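Local coordinates for protein octenoyl-CoA reductase/carboxylase (Streptomyces sp., PDB 4A0S) that catalyses the NADPH-dependent reductive carboxylation of 2-octenoyl-CoA, supplying an unusual extender unit for polyketide (cinnabaramide) biosynthesis, at residues I16-V21 / V120-T124; V69-N75 / K408-M414; A142-E146 / R180-L184; H313-F319 / S338-T344. All coordinates share one frame; numbering follows the deposited sequence. Where two conformers were deposited one is given.

Contact 1 of 4, residues I16-V21 / V120-T124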
# COMPACT_ATOMS: atom_id res chain seq x y z
N ILE A 16 -28.32 -31.66 19.65
CA ILE A 16 -28.69 -30.79 18.55
C ILE A 16 -28.68 -31.54 17.22
O ILE A 16 -29.62 -31.42 16.43
CB ILE A 16 -27.82 -29.51 18.51
CG1 ILE A 16 -28.16 -28.64 19.73
CG2 ILE A 16 -28.05 -28.73 17.22
CD1 ILE A 16 -27.27 -27.42 19.91
N GLU A 17 -27.65 -32.35 16.99
CA GLU A 17 -27.58 -33.19 15.77
C GLU A 17 -28.67 -34.25 15.73
O GLU A 17 -29.14 -34.61 14.65
CB GLU A 17 -26.24 -33.92 15.65
CG GLU A 17 -25.02 -33.07 15.73
CD GLU A 17 -23.78 -33.85 15.32
OE1 GLU A 17 -23.69 -34.26 14.14
OE2 GLU A 17 -22.90 -34.07 16.18
N ALA A 18 -29.05 -34.76 16.91
CA ALA A 18 -30.07 -35.80 17.01
C ALA A 18 -31.47 -35.24 16.75
O ALA A 18 -32.37 -35.97 16.31
CB ALA A 18 -30.03 -36.47 18.36
N ALA A 19 -31.65 -33.94 17.03
CA ALA A 19 -32.94 -33.29 16.81
C ALA A 19 -33.13 -33.03 15.31
O ALA A 19 -32.29 -32.38 14.69
CB ALA A 19 -33.01 -31.99 17.58
N PRO A 20 -34.22 -33.56 14.72
CA PRO A 20 -34.34 -33.43 13.27
C PRO A 20 -34.44 -31.98 12.80
O PRO A 20 -34.95 -31.11 13.53
CB PRO A 20 -35.63 -34.20 12.94
CG PRO A 20 -36.36 -34.32 14.23
CD PRO A 20 -35.32 -34.33 15.31
N VAL A 21 -33.96 -31.73 11.58
CA VAL A 21 -34.16 -30.45 10.93
C VAL A 21 -35.61 -30.39 10.48
O VAL A 21 -36.10 -31.33 9.86
CB VAL A 21 -33.23 -30.24 9.70
CG1 VAL A 21 -33.29 -28.78 9.26
CG2 VAL A 21 -31.81 -30.64 10.02
N VAL A 120 -26.95 -20.26 16.60
CA VAL A 120 -26.37 -21.51 16.97
C VAL A 120 -26.29 -22.41 15.75
O VAL A 120 -27.26 -22.58 15.02
CB VAL A 120 -27.20 -22.19 18.06
CG1 VAL A 120 -26.55 -23.47 18.46
CG2 VAL A 120 -27.38 -21.25 19.25
N VAL A 121 -25.11 -22.99 15.55
CA VAL A 121 -24.93 -23.95 14.49
C VAL A 121 -25.79 -25.16 14.81
O VAL A 121 -25.78 -25.65 15.94
CB VAL A 121 -23.45 -24.37 14.39
CG1 VAL A 121 -23.28 -25.44 13.34
CG2 VAL A 121 -22.58 -23.15 14.08
N VAL A 122 -26.56 -25.61 13.84
CA VAL A 122 -27.34 -26.83 14.06
C VAL A 122 -26.95 -27.95 13.09
O VAL A 122 -27.05 -29.13 13.42
CB VAL A 122 -28.87 -26.54 14.07
CG1 VAL A 122 -29.23 -25.70 15.28
CG2 VAL A 122 -29.30 -25.83 12.80
N ARG A 123 -26.46 -27.58 11.91
CA ARG A 123 -25.95 -28.57 10.96
C ARG A 123 -24.82 -27.96 10.17
O ARG A 123 -24.79 -26.76 9.94
CB ARG A 123 -27.04 -29.01 9.98
CG ARG A 123 -28.20 -29.80 10.61
CD ARG A 123 -27.76 -31.21 10.99
NE ARG A 123 -28.90 -32.02 11.41
CZ ARG A 123 -29.51 -31.94 12.59
NH1 ARG A 123 -29.12 -31.07 13.53
NH2 ARG A 123 -30.53 -32.74 12.84
N THR A 124 -23.88 -28.80 9.76
CA THR A 124 -22.81 -28.36 8.89
C THR A 124 -22.73 -29.32 7.73
O THR A 124 -22.93 -30.54 7.90
CB THR A 124 -21.45 -28.38 9.60
OG1 THR A 124 -21.09 -29.73 9.91
CG2 THR A 124 -21.48 -27.57 10.89
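Arg123, on strand 117-124, reaches the C-terminal end of helix 13-18 and spends its guanidinium on backbone carbonyls. Its NH2 donates to Ala19 O at 2.6 Å, with that oxygen in the guanidinium plane. NH1 donates to Ile16 O at 3.0 Å and, within its own strand, to Val122 O at 2.8 Å. In all three bonds the donor stands above the carbonyl plane. A bend at chi2 (-73°) turns the arginine chain, letting NH1 serve both segments.

Glu17 O lies over one face of the flat group, while Val21 CG2, a methyl of a beta-branched side chain suited to a planar surface, rests over the opposite face, 3.5 Å from Arg123 NE.

Ile16 CG2 meets Val122 CG1 at 3.8 Å, crossing at about a right angle, and Ile16 CD1 approaches Val120 CG1. Leu3 and Val7 of helix 2-8 extend this patch. Val122 and Arg123 form a classic beta bulge opposite Leu66.

Where a helix ends, the last carbonyls run short of N-H partners; the long cationic side chain serves Ile16 O, which has only a weak bond from Ala19 N within the segment, and Ala19 O just past the helix, and its charge probably suits the helix dipole.

Contact 2 of 4, residues V69-N75 / K408-M414; sequences VMASSIN and KVAVLCM
Ser72 and Val411 exchange two backbone hydrogen bonds at the middle of an antiparallel pairing whose strand axes, 69-73 and 408-412, run at 148° to each other. This joins the last strand of the chain, 408-412, to the mixed sheet of the GroES-like catalytic domain; on the other edge of strand 64-73, against Ser118 of strand 117-124, Met70 and Ala71 form a classic beta bulge. Beyond the regular pairs, Cys413 N donates to Met70 O and Met414 N to Val69 O.

Ala71, Ala410 and Leu412, sharing one sheet face with Ser73, touch helix 193-197, and the two alanines probably let it come close. Val411, on the other face with Ser72, meets Ile74 CD1 through CG2 at 3.7 Å, and helix 393-401 covers Ile74 and Val409. Cys413 SG wedges between Val69 CG1 (3.8 Å) and Ser72 CB (3.7 Å).

Lys408 folds back through bends at chi2 and chi3, which bring NZ to Ser73 OG (3.0 Å) and Ile74 O (2.8 Å), both hydrogen bonds, with Asn75 OD1 close by. Asp116 OD1 takes hydrogen bonds with Ser73 OG and Asn75 ND2, so a buried ammonium fits this polar pocket near the NADP site. A methionine in its place would probably leave Ser73 OG and Ile74 O without this donor. A water donates to the same Ile74 O at 2.7 Å and accepts from Val409 N at 2.6 Å.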
# COMPACT_ATOMS: atom_id res chain seq x y z
N VAL A 69 -31.10 -19.29 14.00
CA VAL A 69 -30.85 -17.87 14.17
C VAL A 69 -31.51 -17.35 15.44
O VAL A 69 -32.74 -17.40 15.58
CB VAL A 69 -31.35 -17.07 12.96
CG1 VAL A 69 -31.07 -15.59 13.17
CG2 VAL A 69 -30.69 -17.57 11.68
N MET A 70 -30.70 -16.82 16.34
CA MET A 70 -31.22 -16.34 17.60
C MET A 70 -31.73 -14.93 17.48
O MET A 70 -32.80 -14.60 17.98
CB MET A 70 -30.15 -16.47 18.67
CG MET A 70 -29.91 -17.93 19.04
SD MET A 70 -31.38 -18.71 19.75
CE MET A 70 -31.39 -17.93 21.35
N ALA A 71 -30.97 -14.11 16.76
CA ALA A 71 -31.30 -12.73 16.54
C ALA A 71 -30.65 -12.31 15.23
O ALA A 71 -29.65 -12.89 14.80
CB ALA A 71 -30.80 -11.88 17.69
N SER A 72 -31.22 -11.28 14.62
CA SER A 72 -30.72 -10.74 13.39
C SER A 72 -30.86 -9.24 13.55
O SER A 72 -30.98 -8.74 14.69
CB SER A 72 -31.55 -11.28 12.23
OG SER A 72 -31.04 -10.88 10.98
N SER A 73 -30.82 -8.49 12.46
CA SER A 73 -31.01 -7.06 12.56
C SER A 73 -31.64 -6.58 11.28
O SER A 73 -31.58 -7.27 10.24
CB SER A 73 -29.66 -6.36 12.76
OG SER A 73 -28.98 -6.27 11.52
N ILE A 74 -32.24 -5.40 11.34
CA ILE A 74 -32.63 -4.74 10.11
C ILE A 74 -31.40 -4.03 9.57
O ILE A 74 -30.70 -3.32 10.32
CB ILE A 74 -33.78 -3.74 10.30
CG1 ILE A 74 -34.94 -4.42 11.00
CG2 ILE A 74 -34.21 -3.16 8.95
CD1 ILE A 74 -35.52 -5.58 10.21
N ASN A 75 -31.11 -4.28 8.30
CA ASN A 75 -30.13 -3.53 7.60
C ASN A 75 -30.82 -2.75 6.55
O ASN A 75 -31.97 -3.03 6.20
CB ASN A 75 -29.08 -4.45 7.00
CG ASN A 75 -28.09 -4.87 8.01
OD1 ASN A 75 -27.25 -4.07 8.41
ND2 ASN A 75 -28.23 -6.08 8.52
N LYS A 408 -28.65 0.40 15.53
CA LYS A 408 -29.10 -0.82 14.93
C LYS A 408 -30.35 -1.32 15.62
O LYS A 408 -30.44 -1.35 16.85
CB LYS A 408 -28.03 -1.90 15.04
CG LYS A 408 -26.82 -1.74 14.13
CD LYS A 408 -27.13 -1.90 12.65
CE LYS A 408 -27.83 -3.22 12.37
NZ LYS A 408 -27.99 -3.46 10.92
N VAL A 409 -31.29 -1.74 14.80
CA VAL A 409 -32.49 -2.38 15.29
C VAL A 409 -32.30 -3.87 15.18
O VAL A 409 -32.17 -4.40 14.09
CB VAL A 409 -33.73 -1.97 14.51
CG1 VAL A 409 -34.96 -2.66 15.12
CG2 VAL A 409 -33.90 -0.47 14.58
N ALA A 410 -32.26 -4.53 16.33
CA ALA A 410 -32.11 -5.95 16.36
C ALA A 410 -33.46 -6.58 16.16
O ALA A 410 -34.50 -5.98 16.48
CB ALA A 410 -31.53 -6.37 17.69
N VAL A 411 -33.45 -7.80 15.65
CA VAL A 411 -34.65 -8.60 15.58
C VAL A 411 -34.33 -9.92 16.24
O VAL A 411 -33.40 -10.62 15.82
CB VAL A 411 -35.14 -8.79 14.11
CG1 VAL A 411 -36.33 -9.72 14.03
CG2 VAL A 411 -35.49 -7.45 13.46
N LEU A 412 -35.08 -10.25 17.28
CA LEU A 412 -35.00 -11.58 17.84
C LEU A 412 -35.65 -12.49 16.83
O LEU A 412 -36.65 -12.13 16.21
CB LEU A 412 -35.75 -11.67 19.18
CG LEU A 412 -35.27 -10.74 20.29
CD1 LEU A 412 -36.26 -10.75 21.47
CD2 LEU A 412 -33.83 -11.06 20.71
N CYS A 413 -35.05 -13.65 16.62
CA CYS A 413 -35.62 -14.59 15.69
C CYS A 413 -36.09 -15.76 16.50
O CYS A 413 -37.23 -15.77 16.98
CB CYS A 413 -34.60 -14.96 14.63
SG CYS A 413 -34.17 -13.52 13.67
N MET A 414 -35.20 -16.72 16.70
CA MET A 414 -35.53 -17.83 17.56
C MET A 414 -35.43 -17.45 19.04
O MET A 414 -36.13 -18.04 19.85
CB MET A 414 -34.66 -19.03 17.24
CG MET A 414 -35.24 -20.34 17.73
SD MET A 414 -34.09 -21.64 17.30
CE MET A 414 -34.62 -21.97 15.61
O HOH W 1 -31.19 -1.54 12.23

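Contact 3 of 4, residues A142-E146 / R180-L184. With CO8 (octanoyl-coenzyme A), chain E.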
# COMPACT_ATOMS: atom_id res chain seq x y z
N ALA A 142 -20.91 -11.61 3.82
CA ALA A 142 -20.07 -11.90 2.66
C ALA A 142 -20.19 -13.36 2.23
O ALA A 142 -19.50 -14.24 2.75
CB ALA A 142 -18.61 -11.50 2.92
N HIS A 143 -21.07 -13.59 1.27
CA HIS A 143 -21.36 -14.92 0.75
C HIS A 143 -20.53 -15.03 -0.51
O HIS A 143 -20.88 -14.48 -1.55
CB HIS A 143 -22.86 -15.00 0.47
CG HIS A 143 -23.33 -16.33 -0.03
ND1 HIS A 143 -23.30 -16.67 -1.37
CD2 HIS A 143 -23.95 -17.35 0.61
CE1 HIS A 143 -23.84 -17.86 -1.52
NE2 HIS A 143 -24.24 -18.30 -0.34
N VAL A 144 -19.39 -15.68 -0.40
CA VAL A 144 -18.40 -15.56 -1.46
C VAL A 144 -18.00 -16.94 -1.97
O VAL A 144 -18.21 -17.95 -1.29
CB VAL A 144 -17.15 -14.76 -1.00
CG1 VAL A 144 -17.59 -13.42 -0.37
CG2 VAL A 144 -16.32 -15.56 -0.02
N ASP A 145 -17.41 -16.95 -3.16
CA ASP A 145 -17.01 -18.18 -3.82
C ASP A 145 -15.52 -18.34 -3.62
O ASP A 145 -14.72 -17.65 -4.21
CB ASP A 145 -17.36 -18.13 -5.31
CG ASP A 145 -17.14 -19.44 -6.01
OD1 ASP A 145 -16.29 -20.25 -5.58
OD2 ASP A 145 -17.84 -19.69 -7.02
N GLU A 146 -15.17 -19.28 -2.77
CA GLU A 146 -13.79 -19.46 -2.34
C GLU A 146 -12.92 -20.15 -3.41
O GLU A 146 -11.69 -20.25 -3.26
CB GLU A 146 -13.75 -20.23 -1.03
CG GLU A 146 -14.46 -19.53 0.13
CD GLU A 146 -15.97 -19.71 0.09
OE1 GLU A 146 -16.50 -20.27 -0.89
OE2 GLU A 146 -16.63 -19.29 1.06
N ARG A 180 -22.68 -19.89 4.11
CA ARG A 180 -21.42 -20.54 3.83
C ARG A 180 -20.57 -20.47 5.09
O ARG A 180 -20.65 -19.52 5.85
CB ARG A 180 -20.71 -19.88 2.65
CG ARG A 180 -21.51 -19.98 1.37
CD ARG A 180 -20.62 -19.82 0.15
NE ARG A 180 -21.28 -20.46 -1.00
CZ ARG A 180 -21.06 -20.13 -2.27
NH1 ARG A 180 -20.20 -19.17 -2.56
NH2 ARG A 180 -21.68 -20.76 -3.25
N ALA A 181 -19.77 -21.50 5.30
CA ALA A 181 -18.95 -21.59 6.49
C ALA A 181 -18.05 -20.35 6.62
O ALA A 181 -17.68 -19.95 7.72
CB ALA A 181 -18.14 -22.85 6.47
N SER A 182 -17.72 -19.74 5.49
CA SER A 182 -16.85 -18.56 5.51
C SER A 182 -17.61 -17.28 5.82
O SER A 182 -17.06 -16.17 5.70
CB SER A 182 -16.12 -18.42 4.18
OG SER A 182 -17.07 -18.32 3.13
N GLN A 183 -18.88 -17.43 6.23
CA GLN A 183 -19.65 -16.32 6.78
C GLN A 183 -19.66 -16.34 8.30
O GLN A 183 -20.15 -15.41 8.93
CB GLN A 183 -21.10 -16.38 6.30
CG GLN A 183 -21.29 -16.20 4.82
CD GLN A 183 -22.75 -16.31 4.45
OE1 GLN A 183 -23.17 -17.28 3.84
NE2 GLN A 183 -23.53 -15.34 4.89
N LEU A 184 -19.12 -17.42 8.87
CA LEU A 184 -19.21 -17.68 10.30
C LEU A 184 -18.04 -17.18 11.10
O LEU A 184 -16.87 -17.40 10.73
CB LEU A 184 -19.35 -19.18 10.56
CG LEU A 184 -20.68 -19.78 10.12
CD1 LEU A 184 -20.66 -21.25 10.34
CD2 LEU A 184 -21.83 -19.16 10.93
N1A CO8 E . -37.66 -5.82 -12.08
C2A CO8 E . -37.00 -6.90 -12.50
N3A CO8 E . -35.76 -6.81 -12.97
C4A CO8 E . -35.15 -5.60 -13.02
C5A CO8 E . -35.80 -4.45 -12.58
C6A CO8 E . -37.11 -4.59 -12.10
N6A CO8 E . -37.77 -3.51 -11.67
N7A CO8 E . -34.97 -3.42 -12.74
C8A CO8 E . -33.84 -3.90 -13.26
N9A CO8 E . -33.95 -5.23 -13.42
C1B CO8 E . -32.94 -6.18 -13.97
C2B CO8 E . -32.84 -6.08 -15.49
O2B CO8 E . -32.68 -7.39 -16.07
C3B CO8 E . -31.57 -5.24 -15.65
O3B CO8 E . -30.96 -5.49 -16.90
P3B CO8 E . -31.18 -4.36 -18.03
O7A CO8 E . -31.74 -5.14 -19.35
O8A CO8 E . -32.47 -3.41 -17.63
O9A CO8 E . -29.97 -3.54 -18.26
C4B CO8 E . -30.70 -5.73 -14.50
O4B CO8 E . -31.62 -5.92 -13.41
C5B CO8 E . -29.76 -4.63 -13.99
O5B CO8 E . -29.05 -5.11 -12.82
P1A CO8 E . -27.85 -6.22 -12.99
O1A CO8 E . -27.29 -6.51 -11.46
O2A CO8 E . -28.29 -7.51 -13.61
O3A CO8 E . -26.73 -5.52 -13.98
P2A CO8 E . -25.44 -4.60 -13.57
O4A CO8 E . -25.31 -3.47 -14.70
O5A CO8 E . -24.16 -5.37 -13.41
O6A CO8 E . -25.84 -3.79 -12.21
CBP CO8 E . -25.54 -2.92 -9.93
CCP CO8 E . -24.87 -3.59 -11.16
CDP CO8 E . -25.83 -1.46 -10.35
CEP CO8 E . -24.50 -2.90 -8.81
CAP CO8 E . -26.83 -3.70 -9.53
OAP CO8 E . -26.61 -5.14 -9.38
C9P CO8 E . -27.56 -3.12 -8.28
O9P CO8 E . -28.21 -2.08 -8.39
N8P CO8 E . -27.47 -3.84 -7.14
C7P CO8 E . -28.19 -3.45 -5.89
C6P CO8 E . -27.33 -2.74 -4.81
C5P CO8 E . -28.14 -1.58 -4.20
O5P CO8 E . -28.50 -0.65 -4.91
N4P CO8 E . -28.59 -1.64 -2.95
C3P CO8 E . -28.21 -2.52 -1.85
C2P CO8 E . -27.50 -1.52 -0.91
S1P CO8 E . -25.77 -2.01 -0.57
C1' CO8 E . -26.01 -2.66 1.02
O1' CO8 E . -26.92 -2.27 1.78
C2' CO8 E . -25.12 -3.66 1.35
C3' CO8 E . -25.12 -4.29 2.57
C4' CO8 E . -24.16 -5.27 2.83
C5' CO8 E . -23.43 -5.82 1.62
C6' CO8 E . -22.56 -6.98 2.17
C7' CO8 E . -21.60 -7.44 1.10
C8' CO8 E . -20.87 -8.67 1.64
O HOH W 2 -17.05 -14.40 3.50
O HOH W 3 -19.11 -16.82 2.09
O HOH W 4 -20.69 -19.31 -6.27
O HOH W 5 -17.24 -21.67 3.33
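Arg180 lays its guanidinium flat on the imidazole of His143, the centres 4.3 Å apart and the planes inclined by only 20°. His143 CE1 sits over the middle of the guanidinium, and further back Arg180 CD makes a CH-pi contact with the ring face. The chain, extended from CG to NE, therefore covers the ring with its methylenes as well as its charged end. At the guanidinium edge NH1 gives a weak hydrogen bond to Val144 O at 2.7 Å.

The edge of the same imidazole faces Gln183, whose OE1 lies 3.3 Å from His143 CD2 with the amide turned steeply, 79°, to the ring. That oxygen accepts from Arg180 N at 2.7 Å, while Gln183 NE2 donates to His140 O; an amide, both donor and acceptor, suits this place. Arg180 precedes and Gln183 ends the short 3-10 turn 181-183, which links strands 176-180 and 184-186 in the GroES-like domain.

Ser182 OG closes the turn against the other segment. One water donates to it and to Ala142 O, and accepts from Val144 N at 2.8 Å. The approach of OG to Glu146 OE2 is too short to be trusted, the glutamate having two conformers. Asp145 points its carboxylate across the subunit interface, forming salt bridges with Arg129 and Arg130 of the second subunit. Ala142 CA touches C8' of the octanoyl chain at 3.5 Å, where a small residue lets the acyl tail approach the backbone.

Contact 4 of 4, residues H313-F319 / S338-T344; sequences HTGRVTF and SSGYLHT. With NAP (NADP nicotinamide-adenine-dinucleotide phosphate), chain F.
Phe319 and His343 cross at about a right angle, their rings set obliquely with planes at 37° and centroids 4.3 Å apart. His343 ND1 lies over the phenyl face, toward its rim, and Phe319 CB returns the contact over the imidazole face. The pair packs the start of helix 316-325 in the Rossmann domain against strand 342-346, which pairs antiparallel with a strand of the third subunit, whose Phe345 meets both rings. His343 NE2 is held by Ser337 OG.

Arg316 runs alongside Thr344, both pointing the same way. With CG anti to N (chi1 153°) and the chain extended, the arginine passes over Leu342 O, and NH1 donates to that oxygen in the guanidinium plane at 2.5 Å. The bond from NH1 to Thr344 OG1 is weak, that hydroxyl also bonding to Thr344 OG1 of the third subunit, and NH2 forms a salt bridge with Asp283. A leucine here would probably leave Leu342 O without its donor and the Asp283 carboxylate without its mate.

Ser339 OG donates to Thr314 O at 2.6 Å and accepts an almost straight bond from Val317 N at 3.0 Å, while Ser339 N reaches Thr314 O from the opposite face of the carbonyl plane. Gly315 fits because, at its backbone angles, a beta carbon would jam against the preceding carbonyl O and run into Ser339 OG.

Ser338 OG shares a hydrogen bond with O3D of the nicotinamide ribose at 2.7 Å. His313 NE2 is hydrogen-bonded to Trp227 O. A water bonded to His313 ND1 and Ser338 OG donates to O4B of the adenosine ribose at 2.8 Å.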
# COMPACT_ATOMS: atom_id res chain seq x y z
N HIS A 313 -22.12 7.28 2.47
CA HIS A 313 -23.11 6.24 2.22
C HIS A 313 -24.45 6.92 2.02
O HIS A 313 -25.39 6.32 1.53
CB HIS A 313 -23.18 5.27 3.38
CG HIS A 313 -23.41 5.94 4.69
ND1 HIS A 313 -24.67 6.16 5.20
CD2 HIS A 313 -22.54 6.42 5.61
CE1 HIS A 313 -24.57 6.75 6.38
NE2 HIS A 313 -23.28 6.92 6.65
N THR A 314 -24.52 8.18 2.42
CA THR A 314 -25.74 8.97 2.32
C THR A 314 -26.05 9.28 0.88
O THR A 314 -27.20 9.46 0.54
CB THR A 314 -25.63 10.27 3.11
OG1 THR A 314 -24.27 10.71 3.14
CG2 THR A 314 -26.11 10.04 4.53
N GLY A 315 -25.01 9.37 0.05
CA GLY A 315 -25.18 9.33 -1.40
C GLY A 315 -25.10 10.66 -2.12
O GLY A 315 -24.36 11.55 -1.71
N ARG A 316 -25.90 10.76 -3.19
CA ARG A 316 -25.92 11.89 -4.12
C ARG A 316 -25.98 13.26 -3.42
O ARG A 316 -25.29 14.20 -3.80
CB ARG A 316 -27.11 11.69 -5.08
CG ARG A 316 -27.72 12.92 -5.68
CD ARG A 316 -28.61 12.59 -6.87
NE ARG A 316 -28.89 13.82 -7.62
CZ ARG A 316 -28.11 14.32 -8.57
NH1 ARG A 316 -26.99 13.70 -8.94
NH2 ARG A 316 -28.44 15.45 -9.17
N VAL A 317 -26.78 13.34 -2.38
CA VAL A 317 -27.03 14.60 -1.69
C VAL A 317 -25.76 15.14 -1.05
O VAL A 317 -25.50 16.34 -1.09
CB VAL A 317 -28.16 14.43 -0.65
CG1 VAL A 317 -28.18 15.59 0.32
CG2 VAL A 317 -29.49 14.32 -1.35
N THR A 318 -24.97 14.25 -0.47
CA THR A 318 -23.79 14.63 0.30
C THR A 318 -22.49 14.43 -0.46
O THR A 318 -21.44 14.94 -0.07
CB THR A 318 -23.69 13.81 1.59
OG1 THR A 318 -23.70 12.42 1.26
CG2 THR A 318 -24.87 14.11 2.49
N PHE A 319 -22.54 13.65 -1.54
CA PHE A 319 -21.30 13.18 -2.12
C PHE A 319 -20.44 14.30 -2.69
O PHE A 319 -19.23 14.27 -2.53
CB PHE A 319 -21.53 12.11 -3.17
CG PHE A 319 -20.27 11.48 -3.65
CD1 PHE A 319 -19.71 10.43 -2.95
CD2 PHE A 319 -19.61 11.95 -4.77
CE1 PHE A 319 -18.53 9.83 -3.36
CE2 PHE A 319 -18.42 11.36 -5.19
CZ PHE A 319 -17.88 10.32 -4.48
N SER A 338 -27.81 6.21 -0.08
CA SER A 338 -29.21 6.16 0.39
C SER A 338 -30.06 7.23 -0.28
O SER A 338 -31.21 6.99 -0.60
CB SER A 338 -29.28 6.37 1.89
OG SER A 338 -28.48 5.43 2.56
N SER A 339 -29.47 8.41 -0.49
CA SER A 339 -30.21 9.54 -1.06
C SER A 339 -30.28 9.47 -2.57
O SER A 339 -30.87 10.32 -3.19
CB SER A 339 -29.57 10.86 -0.63
OG SER A 339 -28.31 11.00 -1.23
N GLY A 340 -29.64 8.46 -3.16
CA GLY A 340 -29.61 8.30 -4.61
C GLY A 340 -28.21 8.03 -5.10
O GLY A 340 -27.26 8.67 -4.67
N TYR A 341 -28.07 7.09 -6.02
CA TYR A 341 -26.74 6.65 -6.47
C TYR A 341 -26.14 7.42 -7.63
O TYR A 341 -25.00 7.16 -8.02
CB TYR A 341 -26.79 5.17 -6.82
CG TYR A 341 -27.87 4.79 -7.81
CD1 TYR A 341 -27.75 5.09 -9.17
CD2 TYR A 341 -29.01 4.11 -7.39
CE1 TYR A 341 -28.74 4.73 -10.07
CE2 TYR A 341 -29.99 3.74 -8.27
CZ TYR A 341 -29.86 4.05 -9.60
OH TYR A 341 -30.85 3.67 -10.46
N LEU A 342 -26.90 8.32 -8.24
CA LEU A 342 -26.37 9.15 -9.31
C LEU A 342 -25.61 10.28 -8.68
O LEU A 342 -26.15 11.35 -8.42
CB LEU A 342 -27.49 9.66 -10.22
CG LEU A 342 -28.18 8.58 -11.05
CD1 LEU A 342 -29.23 9.17 -11.98
CD2 LEU A 342 -27.12 7.82 -11.82
N HIS A 343 -24.34 10.02 -8.40
CA HIS A 343 -23.52 11.02 -7.74
C HIS A 343 -23.03 12.01 -8.75
O HIS A 343 -22.68 11.64 -9.86
CB HIS A 343 -22.32 10.35 -7.10
CG HIS A 343 -22.66 9.54 -5.89
ND1 HIS A 343 -21.70 9.09 -5.01
CD2 HIS A 343 -23.85 9.11 -5.41
CE1 HIS A 343 -22.29 8.42 -4.03
NE2 HIS A 343 -23.60 8.42 -4.25
N THR A 344 -23.05 13.28 -8.36
CA THR A 344 -22.38 14.33 -9.08
C THR A 344 -21.40 15.00 -8.15
O THR A 344 -21.69 15.23 -6.97
CB THR A 344 -23.36 15.36 -9.65
OG1 THR A 344 -24.27 14.68 -10.53
CG2 THR A 344 -22.63 16.47 -10.42
PA NAP F . -29.25 3.51 8.65
O1A NAP F . -29.01 2.73 10.00
O2A NAP F . -30.67 3.85 8.31
O5B NAP F . -28.45 4.82 8.78
C5B NAP F . -28.39 5.65 7.63
C4B NAP F . -28.14 7.06 8.13
O4B NAP F . -28.04 7.87 6.95
C3B NAP F . -29.31 7.62 8.96
O3B NAP F . -28.81 7.78 10.27
C2B NAP F . -29.53 9.02 8.41
O2B NAP F . -28.70 9.99 9.06
C1B NAP F . -29.09 8.93 7.00
N9A NAP F . -30.24 8.45 6.19
C8A NAP F . -31.24 7.62 6.53
N7A NAP F . -32.05 7.41 5.49
C5A NAP F . -31.55 8.13 4.49
C6A NAP F . -31.97 8.33 3.20
N6A NAP F . -33.06 7.71 2.75
N1A NAP F . -31.24 9.12 2.42
C2A NAP F . -30.13 9.71 2.87
N3A NAP F . -29.71 9.56 4.10
C4A NAP F . -30.41 8.77 4.92
O3 NAP F . -28.61 2.71 7.42
PN NAP F . -27.11 2.13 7.42
O1N NAP F . -27.33 0.66 7.92
O2N NAP F . -26.11 3.00 8.14
O5D NAP F . -26.90 2.11 5.84
C5D NAP F . -26.74 3.38 5.23
C4D NAP F . -26.52 3.10 3.77
O4D NAP F . -25.34 2.23 3.69
C3D NAP F . -27.66 2.30 3.13
O3D NAP F . -27.78 2.88 1.82
C2D NAP F . -27.13 0.88 3.06
O2D NAP F . -27.72 0.15 1.97
C1D NAP F . -25.69 1.21 2.71
N1N NAP F . -24.89 0.13 3.25
C2N NAP F . -23.96 -0.44 2.40
C3N NAP F . -23.21 -1.45 2.92
C7N NAP F . -22.23 -2.07 2.00
O7N NAP F . -22.02 -1.62 0.87
N7N NAP F . -21.67 -3.13 2.51
C4N NAP F . -23.35 -1.89 4.24
C5N NAP F . -24.26 -1.32 5.11
C6N NAP F . -25.04 -0.29 4.60
P2B NAP F . -29.15 11.52 8.85
O1X NAP F . -28.27 12.13 10.08
O2X NAP F . -28.61 12.09 7.44
O3X NAP F . -30.64 11.44 9.05
O HOH W 6 -27.41 6.73 4.45
O HOH W 7 -23.42 13.77 -5.60

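In the fold
From the N terminus, contact 1 closes the first loop, bringing the end of helix 13-18 onto strand 117-124. Before that loop is complete, residues 69-75 have opened contact 2, so the two cross; their strands are sheet neighbours and touch where Val120 CG2 meets Met70 CG at 4.2 Å. Contact 2 closes only at residues 408-414, after the whole Rossmann domain, returning the chain to the GroES-like domain. Within its loop lie contacts 3 and 4, in series, centres about 29 Å apart: the first ties residues 142-146, beside the acyl tail, to the turn at 180-184; the second joins the loop and first turn of helix 316-325 to the loop leading into strand 342-346.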